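Local coordinates for protein SsfX3 (Streptomyces sp. SF2575, PDB 3SKV) that transfers a salicylyl group in the biosynthesis of a tetracycline, probably through the acyltransferase chemistry of its GDSL/SGNH hydrolase-like domain, at residues D54-P59 with R166-R171; A97-A102 with D138-L143; I189-S194 with I248-G253; F225-S230 with G253-M258. The protein carries 1 engineered substitution. All blocks are in the same frame, centred on the assembly; numbering follows the deposited sequence.

Contact 1 (D54-P59 with R166-R171); sequences DGWLAP and RLAEVR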
loop_
_atom_site.group_PDB
_atom_site.type_symbol
_atom_site.label_atom_id
_atom_site.label_comp_id
_atom_site.label_asym_id
_atom_site.label_seq_id
_atom_site.Cartn_x
_atom_site.Cartn_y
_atom_site.Cartn_z
ATOM N N ASP A 54 -2.507 -10.897 23.066
ATOM C CA ASP A 54 -1.669 -11.677 23.992
ATOM C C ASP A 54 -0.169 -11.354 23.953
ATOM O O ASP A 54 0.640 -12.250 23.809
ATOM C CB ASP A 54 -1.947 -13.187 23.807
ATOM C CG ASP A 54 -3.389 -13.590 24.077
ATOM O OD1 ASP A 54 -3.947 -13.162 25.129
ATOM O OD2 ASP A 54 -3.958 -14.344 23.254
ATOM N N GLY A 55 0.182 -10.077 24.063
ATOM C CA GLY A 55 1.573 -9.610 24.034
ATOM C C GLY A 55 2.099 -9.238 22.664
ATOM O O GLY A 55 3.220 -8.737 22.532
ATOM N N TRP A 56 1.292 -9.474 21.621
ATOM C CA TRP A 56 1.702 -9.181 20.251
ATOM C C TRP A 56 0.891 -8.036 19.693
ATOM O O TRP A 56 -0.309 -7.926 19.935
ATOM C CB TRP A 56 1.581 -10.432 19.360
ATOM C CG TRP A 56 2.478 -11.536 19.803
ATOM C CD1 TRP A 56 2.235 -12.443 20.795
ATOM C CD2 TRP A 56 3.828 -11.753 19.384
ATOM N NE1 TRP A 56 3.333 -13.255 20.978
ATOM C CE2 TRP A 56 4.336 -12.838 20.144
ATOM C CE3 TRP A 56 4.647 -11.167 18.410
ATOM C CZ2 TRP A 56 5.614 -13.353 19.950
ATOM C CZ3 TRP A 56 5.925 -11.671 18.232
ATOM C CH2 TRP A 56 6.392 -12.753 18.991
ATOM N N LEU A 57 1.555 -7.188 18.930
ATOM C CA LEU A 57 0.945 -6.040 18.320
ATOM C C LEU A 57 0.902 -6.233 16.813
ATOM O O LEU A 57 1.937 -6.351 16.183
ATOM C CB LEU A 57 1.728 -4.750 18.748
ATOM C CG LEU A 57 1.078 -3.369 18.533
ATOM C CD1 LEU A 57 1.285 -2.883 17.114
ATOM C CD2 LEU A 57 -0.402 -3.369 18.914
ATOM N N ALA A 58 -0.291 -6.322 16.252
ATOM C CA ALA A 58 -0.500 -6.480 14.812
ATOM C C ALA A 58 -1.032 -5.192 14.159
ATOM O O ALA A 58 -2.137 -4.751 14.479
ATOM C CB ALA A 58 -1.471 -7.616 14.551
ATOM N N PRO A 59 -0.293 -4.568 13.236
ATOM C CA PRO A 59 -0.841 -3.387 12.537
ATOM C C PRO A 59 -1.859 -3.896 11.498
ATOM O O PRO A 59 -1.631 -4.949 10.868
ATOM C CB PRO A 59 0.386 -2.749 11.855
ATOM C CG PRO A 59 1.575 -3.554 12.293
ATOM C CD PRO A 59 1.050 -4.902 12.724
ATOM N N ARG A 166 3.657 -9.291 13.192
ATOM C CA ARG A 166 3.313 -8.929 14.580
ATOM C C ARG A 166 4.599 -8.651 15.343
ATOM O O ARG A 166 5.622 -9.248 15.021
ATOM C CB ARG A 166 2.495 -10.051 15.289
ATOM C CG ARG A 166 1.440 -10.674 14.391
ATOM C CD ARG A 166 0.297 -11.357 15.094
ATOM N NE ARG A 166 -0.547 -12.047 14.111
ATOM C CZ ARG A 166 -0.548 -13.362 13.897
ATOM N NH1 ARG A 166 0.259 -14.156 14.590
ATOM N NH2 ARG A 166 -1.359 -13.892 12.990
ATOM N N LEU A 167 4.574 -7.758 16.341
ATOM C CA LEU A 167 5.769 -7.445 17.152
ATOM C C LEU A 167 5.443 -7.715 18.596
ATOM O O LEU A 167 4.331 -7.428 19.052
ATOM C CB LEU A 167 6.182 -5.958 17.143
ATOM C CG LEU A 167 6.356 -5.142 15.900
ATOM C CD1 LEU A 167 4.972 -4.710 15.309
ATOM C CD2 LEU A 167 7.184 -3.886 16.242
ATOM N N ALA A 168 6.463 -8.043 19.358
ATOM C CA ALA A 168 6.328 -8.231 20.801
ATOM C C ALA A 168 7.269 -7.283 21.569
ATOM O O ALA A 168 6.967 -6.903 22.698
ATOM C CB ALA A 168 6.613 -9.682 21.167
ATOM N N GLU A 169 8.388 -6.870 20.946
ATOM C CA GLU A 169 9.397 -6.037 21.607
ATOM C C GLU A 169 10.345 -5.376 20.626
ATOM O O GLU A 169 10.628 -5.918 19.559
ATOM C CB GLU A 169 10.234 -6.936 22.538
ATOM C CG GLU A 169 11.057 -6.231 23.611
ATOM C CD GLU A 169 12.091 -7.102 24.302
ATOM O OE1 GLU A 169 12.222 -8.301 23.949
ATOM O OE2 GLU A 169 12.787 -6.570 25.196
ATOM N N VAL A 170 10.850 -4.208 21.010
ATOM C CA VAL A 170 11.888 -3.470 20.315
ATOM C C VAL A 170 13.007 -3.314 21.340
ATOM O O VAL A 170 12.749 -2.998 22.509
ATOM C CB VAL A 170 11.432 -2.125 19.709
ATOM C CG1 VAL A 170 12.610 -1.378 19.074
ATOM C CG2 VAL A 170 10.331 -2.345 18.667
ATOM N N ARG A 171 14.230 -3.628 20.944
ATOM C CA ARG A 171 15.352 -3.463 21.851
ATOM C C ARG A 171 16.371 -2.523 21.244
ATOM O O ARG A 171 16.566 -2.512 20.029
ATOM C CB ARG A 171 15.983 -4.803 22.216
ATOM C CG ARG A 171 15.298 -5.497 23.374
ATOM C CD ARG A 171 15.722 -6.953 23.514
ATOM N NE ARG A 171 17.176 -7.094 23.439
ATOM C CZ ARG A 171 17.804 -7.832 22.533
ATOM N NH1 ARG A 171 17.116 -8.552 21.661
ATOM N NH2 ARG A 171 19.129 -7.891 22.522
#
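A first torsion of -63° puts CG of Trp56 opposite its own carbonyl carbon, and a second of 82° turns the indole so that one face lies against Ala168. The methyl carbon CB of Ala168 is 3.6 Å from the centroid of the six-membered ring of Trp56 and only 9° from the ring normal, the geometry of a CH-pi contact over the face. The same CB lies within 4.0 Å of all six carbons of that ring. Arg166 comes in obliquely, its CB 4.0 Å from CE3 of Trp56, while its extended chain runs past the methyl group of Ala58 and carries the guanidinium to a salt bridge with Glu101.

Beneath these side chains the backbones pair once. Leu57 N donates to Leu167 O at 2.8 Å, and Leu167 N returns a bond to Leu57 O at 3.0 Å, which makes Leu57 and Leu167 an antiparallel hydrogen-bonded pair. Their isobutyl groups meet loosely, with 4.5 Å between CD1 of Leu57 and CD1 of Leu167, and both side chains also touch Tyr44. Toward Gly55 the pairing fades into a CA-H...O contact, Ala168 CA lying 3.6 Å from Gly55 O.

Pairing stops where the chain turns a corner at Ala168, and the residues after it diverge from 54-59. Thus a single bridge, with the indole of Trp56 laid against Ala168 beside it, joins the hairpin of strands 49-53 and 56-60 to strand 164-172, a junction of antiparallel strands consistent with the jelly-roll fold expected of the N-terminal domain.

Contact 2 (A97-A102 with D138-L143); sequences AVRYEA and DADAEL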
loop_
_atom_site.group_PDB
_atom_site.type_symbol
_atom_site.label_atom_id
_atom_site.label_comp_id
_atom_site.label_asym_id
_atom_site.label_seq_id
_atom_site.Cartn_x
_atom_site.Cartn_y
_atom_site.Cartn_z
ATOM N N ALA A 97 16.837 -4.271 17.711
ATOM C CA ALA A 97 16.360 -5.655 17.687
ATOM C C ALA A 97 14.855 -5.646 17.790
ATOM O O ALA A 97 14.303 -4.822 18.508
ATOM C CB ALA A 97 16.983 -6.461 18.820
ATOM N N VAL A 98 14.189 -6.497 17.016
ATOM C CA VAL A 98 12.732 -6.621 17.014
ATOM C C VAL A 98 12.359 -8.091 17.176
ATOM O O VAL A 98 12.859 -8.935 16.435
ATOM C CB VAL A 98 12.052 -6.021 15.756
ATOM C CG1 VAL A 98 10.531 -6.186 15.828
ATOM C CG2 VAL A 98 12.410 -4.556 15.570
ATOM N N ARG A 99 11.502 -8.389 18.165
ATOM C CA ARG A 99 10.938 -9.704 18.407
ATOM C C ARG A 99 9.619 -9.729 17.605
ATOM O O ARG A 99 8.716 -8.913 17.835
ATOM C CB ARG A 99 10.723 -9.970 19.899
ATOM C CG ARG A 99 10.333 -11.405 20.133
ATOM C CD ARG A 99 10.315 -11.726 21.593
ATOM N NE ARG A 99 9.556 -12.951 21.821
ATOM C CZ ARG A 99 8.873 -13.200 22.925
ATOM N NH1 ARG A 99 8.868 -12.322 23.922
ATOM N NH2 ARG A 99 8.188 -14.326 23.046
ATOM N N TYR A 100 9.549 -10.635 16.631
ATOM C CA TYR A 100 8.444 -10.684 15.697
ATOM C C TYR A 100 7.958 -12.087 15.371
ATOM O O TYR A 100 8.573 -13.100 15.725
ATOM C CB TYR A 100 8.887 -9.977 14.378
ATOM C CG TYR A 100 9.870 -10.797 13.559
ATOM C CD1 TYR A 100 11.230 -10.775 13.842
ATOM C CD2 TYR A 100 9.433 -11.625 12.522
ATOM C CE1 TYR A 100 12.133 -11.553 13.114
ATOM C CE2 TYR A 100 10.329 -12.399 11.781
ATOM C CZ TYR A 100 11.679 -12.365 12.084
ATOM O OH TYR A 100 12.572 -13.128 11.358
ATOM N N GLU A 101 6.875 -12.115 14.599
ATOM C CA GLU A 101 6.258 -13.307 14.041
ATOM C C GLU A 101 5.666 -12.854 12.713
ATOM O O GLU A 101 4.935 -11.855 12.675
ATOM C CB GLU A 101 5.190 -13.884 14.974
ATOM C CG GLU A 101 4.756 -15.283 14.542
ATOM C CD GLU A 101 3.519 -15.866 15.198
ATOM O OE1 GLU A 101 2.770 -15.110 15.864
ATOM O OE2 GLU A 101 3.287 -17.085 15.022
ATOM N N ALA A 102 6.056 -13.528 11.616
ATOM C CA ALA A 102 5.570 -13.210 10.266
ATOM C C ALA A 102 4.772 -14.386 9.724
ATOM O O ALA A 102 5.288 -15.505 9.632
ATOM C CB ALA A 102 6.722 -12.848 9.338
ATOM N N ASP A 138 6.480 -17.952 10.249
ATOM C CA ASP A 138 5.643 -18.717 11.190
ATOM C C ASP A 138 6.394 -19.181 12.446
ATOM O O ASP A 138 6.338 -20.359 12.841
ATOM C CB ASP A 138 4.936 -19.892 10.466
ATOM C CG ASP A 138 4.228 -19.511 9.169
ATOM O OD1 ASP A 138 3.461 -18.515 9.174
ATOM O OD2 ASP A 138 4.422 -20.219 8.156
ATOM N N ALA A 139 7.116 -18.239 13.062
ATOM C CA ALA A 139 7.927 -18.511 14.237
ATOM C C ALA A 139 8.117 -17.247 15.055
ATOM O O ALA A 139 8.159 -16.145 14.498
ATOM C CB ALA A 139 9.288 -19.037 13.803
ATOM N N ASP A 140 8.245 -17.417 16.381
ATOM C CA ASP A 140 8.537 -16.365 17.340
ATOM C C ASP A 140 10.052 -16.137 17.140
ATOM O O ASP A 140 10.863 -16.951 17.587
ATOM C CB ASP A 140 8.197 -16.863 18.760
ATOM C CG ASP A 140 8.440 -15.890 19.909
ATOM O OD1 ASP A 140 9.103 -14.833 19.682
ATOM O OD2 ASP A 140 7.994 -16.192 21.043
ATOM N N ALA A 141 10.413 -15.102 16.360
ATOM C CA ALA A 141 11.799 -14.837 15.972
ATOM C C ALA A 141 12.310 -13.463 16.386
ATOM O O ALA A 141 11.543 -12.604 16.826
ATOM C CB ALA A 141 11.959 -15.033 14.467
ATOM N N GLU A 142 13.624 -13.273 16.259
ATOM C CA GLU A 142 14.276 -12.027 16.605
ATOM C C GLU A 142 15.173 -11.556 15.476
ATOM O O GLU A 142 16.027 -12.286 14.973
ATOM C CB GLU A 142 15.028 -12.129 17.932
ATOM C CG GLU A 142 15.132 -10.785 18.633
ATOM C CD GLU A 142 16.137 -10.733 19.768
ATOM O OE1 GLU A 142 17.312 -10.396 19.497
ATOM O OE2 GLU A 142 15.748 -10.991 20.931
ATOM N N LEU A 143 14.937 -10.337 15.072
ATOM C CA LEU A 143 15.602 -9.607 14.000
ATOM C C LEU A 143 16.642 -8.727 14.701
ATOM O O LEU A 143 16.333 -8.111 15.718
ATOM C CB LEU A 143 14.471 -8.772 13.364
ATOM C CG LEU A 143 14.693 -7.632 12.415
ATOM C CD1 LEU A 143 13.445 -7.464 11.536
ATOM C CD2 LEU A 143 14.888 -6.323 13.179
HETATM O O HOH W 1 8.073 -15.363 11.930
#
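Arg99 grips the carboxylate of Asp140 side-on with two nitrogens: NE reaches OD1 of Asp140 at 2.9 Å and NH2 reaches OD2 of Asp140 at 2.7 Å. Both oxygens use their syn lone pairs, and the guanidinium and carboxylate planes differ by only 11°, so the pair is flat and two-pronged. On the other face of the sheet, CB of Ala141 sits over the ring of Tyr100, 4.0 Å from its centroid, while N of Leu143 lies at the ring's edge. CE1 of Tyr100 also meets CB of Leu143 at 3.6 Å.

The next shell is the backbone. Val98 with Leu143 and Tyr100 with Ala141 form antiparallel hydrogen-bonded pairs around the non-hydrogen-bonded pair Arg99 and Glu142. Beyond Glu101 and Asp140 the register slips by one residue; a water accepts from Ala102 N at 2.7 Å and donates to Ala139 O at 2.7 Å, and Asp138 N then bonds Ala102 O at 2.8 Å.

Further out, Trp56 packs on Arg99 and Asp140, Glu142 pairs with Arg171, and Lys136 N bonds the hydroxyl of Tyr100. The chemistry implies a two-sided sheet edge: a charge-paired face on which the salt bridge fixes the guanidinium's rotation, and a largely buried aromatic-aliphatic one.

Contact 3 (I189-S194 with I248-G253); sequences IHYGDS and ISLRVG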
loop_
_atom_site.group_PDB
_atom_site.type_symbol
_atom_site.label_atom_id
_atom_site.label_comp_id
_atom_site.label_asym_id
_atom_site.label_seq_id
_atom_site.Cartn_x
_atom_site.Cartn_y
_atom_site.Cartn_z
ATOM N N ILE A 189 -3.608 8.616 0.442
ATOM C CA ILE A 189 -4.383 7.384 0.434
ATOM C C ILE A 189 -4.465 6.843 -0.985
ATOM O O ILE A 189 -4.914 7.561 -1.896
ATOM C CB ILE A 189 -5.802 7.522 1.053
ATOM C CG1 ILE A 189 -5.767 8.152 2.461
ATOM C CG2 ILE A 189 -6.526 6.135 1.047
ATOM C CD1 ILE A 189 -7.163 8.224 3.140
ATOM N N HIS A 190 -4.033 5.572 -1.178
ATOM C CA HIS A 190 -4.153 4.931 -2.483
ATOM C C HIS A 190 -5.061 3.693 -2.343
ATOM O O HIS A 190 -4.825 2.831 -1.493
ATOM C CB HIS A 190 -2.809 4.600 -3.162
ATOM C CG HIS A 190 -2.997 3.919 -4.482
ATOM N ND1 HIS A 190 -3.363 4.638 -5.628
ATOM C CD2 HIS A 190 -2.980 2.594 -4.780
ATOM C CE1 HIS A 190 -3.542 3.731 -6.578
ATOM N NE2 HIS A 190 -3.310 2.483 -6.117
ATOM N N TYR A 191 -6.110 3.642 -3.181
ATOM C CA TYR A 191 -7.056 2.524 -3.203
ATOM C C TYR A 191 -7.143 1.912 -4.598
ATOM O O TYR A 191 -7.137 2.623 -5.586
ATOM C CB TYR A 191 -8.450 3.000 -2.737
ATOM C CG TYR A 191 -9.546 1.976 -2.896
ATOM C CD1 TYR A 191 -9.755 0.994 -1.932
ATOM C CD2 TYR A 191 -10.373 1.979 -4.013
ATOM C CE1 TYR A 191 -10.732 0.013 -2.098
ATOM C CE2 TYR A 191 -11.365 1.011 -4.180
ATOM C CZ TYR A 191 -11.537 0.031 -3.221
ATOM O OH TYR A 191 -12.544 -0.888 -3.353
ATOM N N GLY A 192 -7.288 0.610 -4.666
ATOM C CA GLY A 192 -7.491 -0.063 -5.942
ATOM C C GLY A 192 -6.399 -0.993 -6.430
ATOM O O GLY A 192 -5.563 -1.463 -5.654
ATOM N N ASP A 193 -6.454 -1.284 -7.743
ATOM C CA ASP A 193 -5.586 -2.188 -8.512
ATOM C C ASP A 193 -5.994 -3.661 -8.366
ATOM O O ASP A 193 -6.564 -4.069 -7.352
ATOM C CB ASP A 193 -4.080 -1.957 -8.229
ATOM C CG ASP A 193 -3.574 -0.615 -8.729
ATOM O OD1 ASP A 193 -3.551 -0.413 -9.974
ATOM O OD2 ASP A 193 -3.168 0.227 -7.880
ATOM N N SER A 194 -5.690 -4.450 -9.381
ATOM C CA SER A 194 -6.037 -5.874 -9.395
ATOM C C SER A 194 -4.882 -6.786 -8.988
ATOM O O SER A 194 -5.060 -8.014 -8.902
ATOM C CB SER A 194 -6.636 -6.274 -10.741
ATOM O OG SER A 194 -5.868 -5.724 -11.793
ATOM N N ILE A 248 -5.930 11.698 -2.507
ATOM C CA ILE A 248 -6.593 10.411 -2.630
ATOM C C ILE A 248 -6.514 9.936 -4.073
ATOM O O ILE A 248 -6.876 10.675 -4.977
ATOM C CB ILE A 248 -8.054 10.443 -2.102
ATOM C CG1 ILE A 248 -8.103 10.895 -0.633
ATOM C CG2 ILE A 248 -8.766 9.067 -2.309
ATOM C CD1 ILE A 248 -9.430 11.478 -0.157
ATOM N N SER A 249 -6.073 8.694 -4.287
ATOM C CA SER A 249 -6.039 8.108 -5.630
ATOM C C SER A 249 -6.724 6.780 -5.598
ATOM O O SER A 249 -6.495 5.984 -4.684
ATOM C CB SER A 249 -4.616 8.013 -6.195
ATOM O OG SER A 249 -3.661 7.419 -5.333
ATOM N N LEU A 250 -7.644 6.583 -6.557
ATOM C CA LEU A 250 -8.456 5.382 -6.727
ATOM C C LEU A 250 -8.241 4.809 -8.112
ATOM O O LEU A 250 -8.482 5.514 -9.092
ATOM C CB LEU A 250 -9.973 5.718 -6.572
ATOM C CG LEU A 250 -10.428 6.656 -5.421
ATOM C CD1 LEU A 250 -11.867 7.016 -5.585
ATOM C CD2 LEU A 250 -10.222 6.013 -4.040
ATOM N N ARG A 251 -7.842 3.544 -8.216
ATOM C CA ARG A 251 -7.717 2.908 -9.530
ATOM C C ARG A 251 -8.611 1.704 -9.587
ATOM O O ARG A 251 -8.444 0.757 -8.825
ATOM C CB ARG A 251 -6.292 2.565 -9.924
ATOM C CG ARG A 251 -6.132 2.775 -11.419
ATOM C CD ARG A 251 -4.912 2.153 -12.053
ATOM N NE ARG A 251 -3.825 2.031 -11.104
ATOM C CZ ARG A 251 -2.950 2.983 -10.828
ATOM N NH1 ARG A 251 -2.998 4.145 -11.471
ATOM N NH2 ARG A 251 -2.023 2.785 -9.911
ATOM N N VAL A 252 -9.624 1.778 -10.426
ATOM C CA VAL A 252 -10.653 0.729 -10.531
ATOM C C VAL A 252 -11.028 0.405 -11.972
ATOM O O VAL A 252 -10.619 1.128 -12.877
ATOM C CB VAL A 252 -11.896 1.114 -9.672
ATOM C CG1 VAL A 252 -11.549 1.079 -8.178
ATOM C CG2 VAL A 252 -12.448 2.502 -10.069
ATOM N N GLY A 253 -11.814 -0.657 -12.168
ATOM C CA GLY A 253 -12.277 -1.105 -13.470
ATOM C C GLY A 253 -12.086 -2.591 -13.708
ATOM O O GLY A 253 -13.049 -3.355 -13.633
#
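His190 and Ser249 meet on the tight, polar face of this parallel strand pair: ND1 of His190 lies 2.8 Å from OG of Ser249, which approaches the ring edge in plane. At the far edge of the ring, NE2 of His190 donates to OD2 of Asp193 at 2.9 Å. Arg251 bends at its third torsion (-28°) and brings NE to OD1 of Asp193 at 2.7 Å, on the syn side but 25° out of the carboxylate plane. The guanidinium and carboxylate planes are 42° apart, in keeping with a weak second prong, NH2 of Arg251 to OD2 of Asp193 at 3.5 Å.

The opposite face is also buried, with no solvent side, but its contacts are apolar and looser. CB of Ile189 and CG1 of Ile248 stand 4.4 Å apart, and CB of Tyr191 touches CD2 of Leu250 at 3.7 Å; helices 234-242 and 266-278 cover this layer. Between the faces, backbone bonds alternate up to Asp193 N with Arg251 O, while CA of Gly192 comes within 3.1 Å of Arg251 O.

Gly192, Asp193 and Ser194 spell the family's GDS signature, whose serine is the nucleophile in relatives. Gripped by both histidine and arginine, the Asp193 carboxylate has little freedom to rotate, consistent with a rigid turn leading into Ser194.

Contact 4 (F225-S230 with G253-M258); sequences FAADGS and GTSNFM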
loop_
_atom_site.group_PDB
_atom_site.type_symbol
_atom_site.label_atom_id
_atom_site.label_comp_id
_atom_site.label_asym_id
_atom_site.label_seq_id
_atom_site.Cartn_x
_atom_site.Cartn_y
_atom_site.Cartn_z
ATOM N N PHE A 225 -5.852 -4.100 -1.918
ATOM C CA PHE A 225 -5.910 -5.481 -1.438
ATOM C C PHE A 225 -6.114 -6.438 -2.617
ATOM O O PHE A 225 -6.876 -7.419 -2.502
ATOM C CB PHE A 225 -7.020 -5.616 -0.375
ATOM C CG PHE A 225 -6.961 -4.609 0.747
ATOM C CD1 PHE A 225 -6.074 -4.776 1.807
ATOM C CD2 PHE A 225 -7.799 -3.503 0.756
ATOM C CE1 PHE A 225 -6.020 -3.844 2.850
ATOM C CE2 PHE A 225 -7.773 -2.600 1.817
ATOM C CZ PHE A 225 -6.879 -2.776 2.860
ATOM N N ALA A 226 -5.437 -6.131 -3.774
ATOM C CA ALA A 226 -5.530 -6.844 -5.072
ATOM C C ALA A 226 -6.993 -6.801 -5.613
ATOM O O ALA A 226 -7.775 -6.004 -5.108
ATOM C CB ALA A 226 -4.992 -8.269 -4.959
ATOM N N ALA A 227 -7.356 -7.604 -6.630
ATOM C CA ALA A 227 -8.683 -7.581 -7.271
ATOM C C ALA A 227 -9.909 -7.520 -6.343
ATOM O O ALA A 227 -10.715 -6.584 -6.463
ATOM C CB ALA A 227 -8.817 -8.702 -8.288
ATOM N N ASP A 228 -10.022 -8.474 -5.401
ATOM C CA ASP A 228 -11.143 -8.557 -4.452
ATOM C C ASP A 228 -11.470 -7.276 -3.696
ATOM O O ASP A 228 -12.657 -6.951 -3.562
ATOM C CB ASP A 228 -10.986 -9.755 -3.497
ATOM C CG ASP A 228 -11.010 -11.108 -4.204
ATOM O OD1 ASP A 228 -11.332 -11.141 -5.425
ATOM O OD2 ASP A 228 -10.698 -12.133 -3.544
ATOM N N GLY A 229 -10.439 -6.543 -3.253
ATOM C CA GLY A 229 -10.635 -5.304 -2.513
ATOM C C GLY A 229 -10.877 -4.056 -3.339
ATOM O O GLY A 229 -11.115 -2.996 -2.765
ATOM N N SER A 230 -10.856 -4.171 -4.673
ATOM C CA SER A 230 -11.006 -3.056 -5.609
ATOM C C SER A 230 -12.342 -3.038 -6.388
ATOM O O SER A 230 -12.366 -2.605 -7.542
ATOM C CB SER A 230 -9.825 -3.042 -6.574
ATOM O OG SER A 230 -8.633 -3.404 -5.900
ATOM N N GLY A 253 -11.814 -0.657 -12.168
ATOM C CA GLY A 253 -12.277 -1.105 -13.470
ATOM C C GLY A 253 -12.086 -2.591 -13.708
ATOM O O GLY A 253 -13.049 -3.355 -13.633
ATOM N N THR A 254 -10.846 -3.010 -13.973
ATOM C CA THR A 254 -10.429 -4.387 -14.291
ATOM C C THR A 254 -10.816 -5.459 -13.298
ATOM O O THR A 254 -11.297 -6.503 -13.721
ATOM C CB THR A 254 -8.967 -4.442 -14.761
ATOM O OG1 THR A 254 -8.887 -3.635 -15.935
ATOM C CG2 THR A 254 -8.490 -5.874 -15.101
ATOM N N SER A 255 -10.652 -5.210 -12.014
ATOM C CA SER A 255 -11.052 -6.129 -10.937
ATOM C C SER A 255 -12.536 -6.549 -11.092
ATOM O O SER A 255 -12.863 -7.719 -10.877
ATOM C CB SER A 255 -10.828 -5.472 -9.574
ATOM O OG SER A 255 -9.533 -4.892 -9.504
ATOM N N ASN A 256 -13.421 -5.601 -11.494
ATOM C CA ASN A 256 -14.835 -5.900 -11.733
ATOM C C ASN A 256 -14.983 -6.697 -13.021
ATOM O O ASN A 256 -15.779 -7.633 -13.065
ATOM C CB ASN A 256 -15.687 -4.617 -11.768
ATOM C CG ASN A 256 -16.012 -4.074 -10.410
ATOM O OD1 ASN A 256 -15.467 -3.066 -9.969
ATOM N ND2 ASN A 256 -16.926 -4.722 -9.718
ATOM N N PHE A 257 -14.196 -6.337 -14.063
ATOM C CA PHE A 257 -14.176 -7.022 -15.361
ATOM C C PHE A 257 -13.783 -8.501 -15.173
ATOM O O PHE A 257 -14.374 -9.369 -15.807
ATOM C CB PHE A 257 -13.224 -6.305 -16.375
ATOM C CG PHE A 257 -12.865 -7.133 -17.596
ATOM C CD1 PHE A 257 -13.751 -7.250 -18.665
ATOM C CD2 PHE A 257 -11.684 -7.871 -17.635
ATOM C CE1 PHE A 257 -13.451 -8.072 -19.762
ATOM C CE2 PHE A 257 -11.382 -8.686 -18.738
ATOM C CZ PHE A 257 -12.264 -8.777 -19.794
ATOM N N MET A 258 -12.775 -8.766 -14.314
ATOM C CA MET A 258 -12.245 -10.092 -13.989
ATOM C C MET A 258 -13.318 -11.076 -13.488
ATOM O O MET A 258 -13.119 -12.291 -13.598
ATOM C CB MET A 258 -11.122 -9.969 -12.956
ATOM C CG MET A 258 -9.843 -9.371 -13.509
ATOM S SD MET A 258 -8.629 -8.990 -12.220
ATOM C CE MET A 258 -8.308 -10.644 -11.562
HETATM O O HOH W 2 -12.669 -2.448 -10.206
#
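Ala227 points its methyl group at the tip of Met258, with CB of Ala227 3.8 Å from CE and 3.9 Å from SD of Met258. A third torsion of 63° bends the Met258 chain so that CE curls back to that methyl. A loop and a helix start of the GDSL/SGNH domain meet here: the loop after strand 219-223, and the first turn of helix 254-257, which follows strand 247-252. Gly253 to Asn256 read GTSN where relatives carry the GxND signature, which is consistent with the active-site wall that this block forms in relatives.

Ser255 fills the middle of the contact. Its CB lies 3.3 Å from O of Ala227, and its OG is 3.5 Å from CB of Ser230. Ser194, of the family's GDS motif, also touches Ser255, consistent with a place beside the catalytic centre. The hydroxyl of Ser230 reaches the carbonyl of Asp193, which ties the first loop to the same turn.

Direct hydrogen bonds between the two segments are absent; a water supplies the polar link. It donates to O of Ser230 at 2.7 Å and accepts from N of Gly253, the N-cap residue, at 2.8 Å, and it donates again to OD1 of Asn256 at 2.9 Å.

From the N terminus, contact 1 opens at 54-59 and closes only at 166-171; contact 2, nested inside that loop, opens at 97-102 and closes at 138-143. Their neighbouring strands 164-172 and 96-103 share a sheet of the N-terminal domain. In the GDSL-like domain contact 3 opens at 189-194 and closes at 248-253, while contact 4 opens at 225-230 inside that loop and closes at 253-258, so the two cross and share Gly253. Contact 3 joins strands 187-192 and 247-252 of the parallel sheet; contact 4 joins the loop after edge strand 219-223 to the helix start after 247-252. Between domains, contacts 1 and 4 come closest, nearest atoms about 9 Å apart.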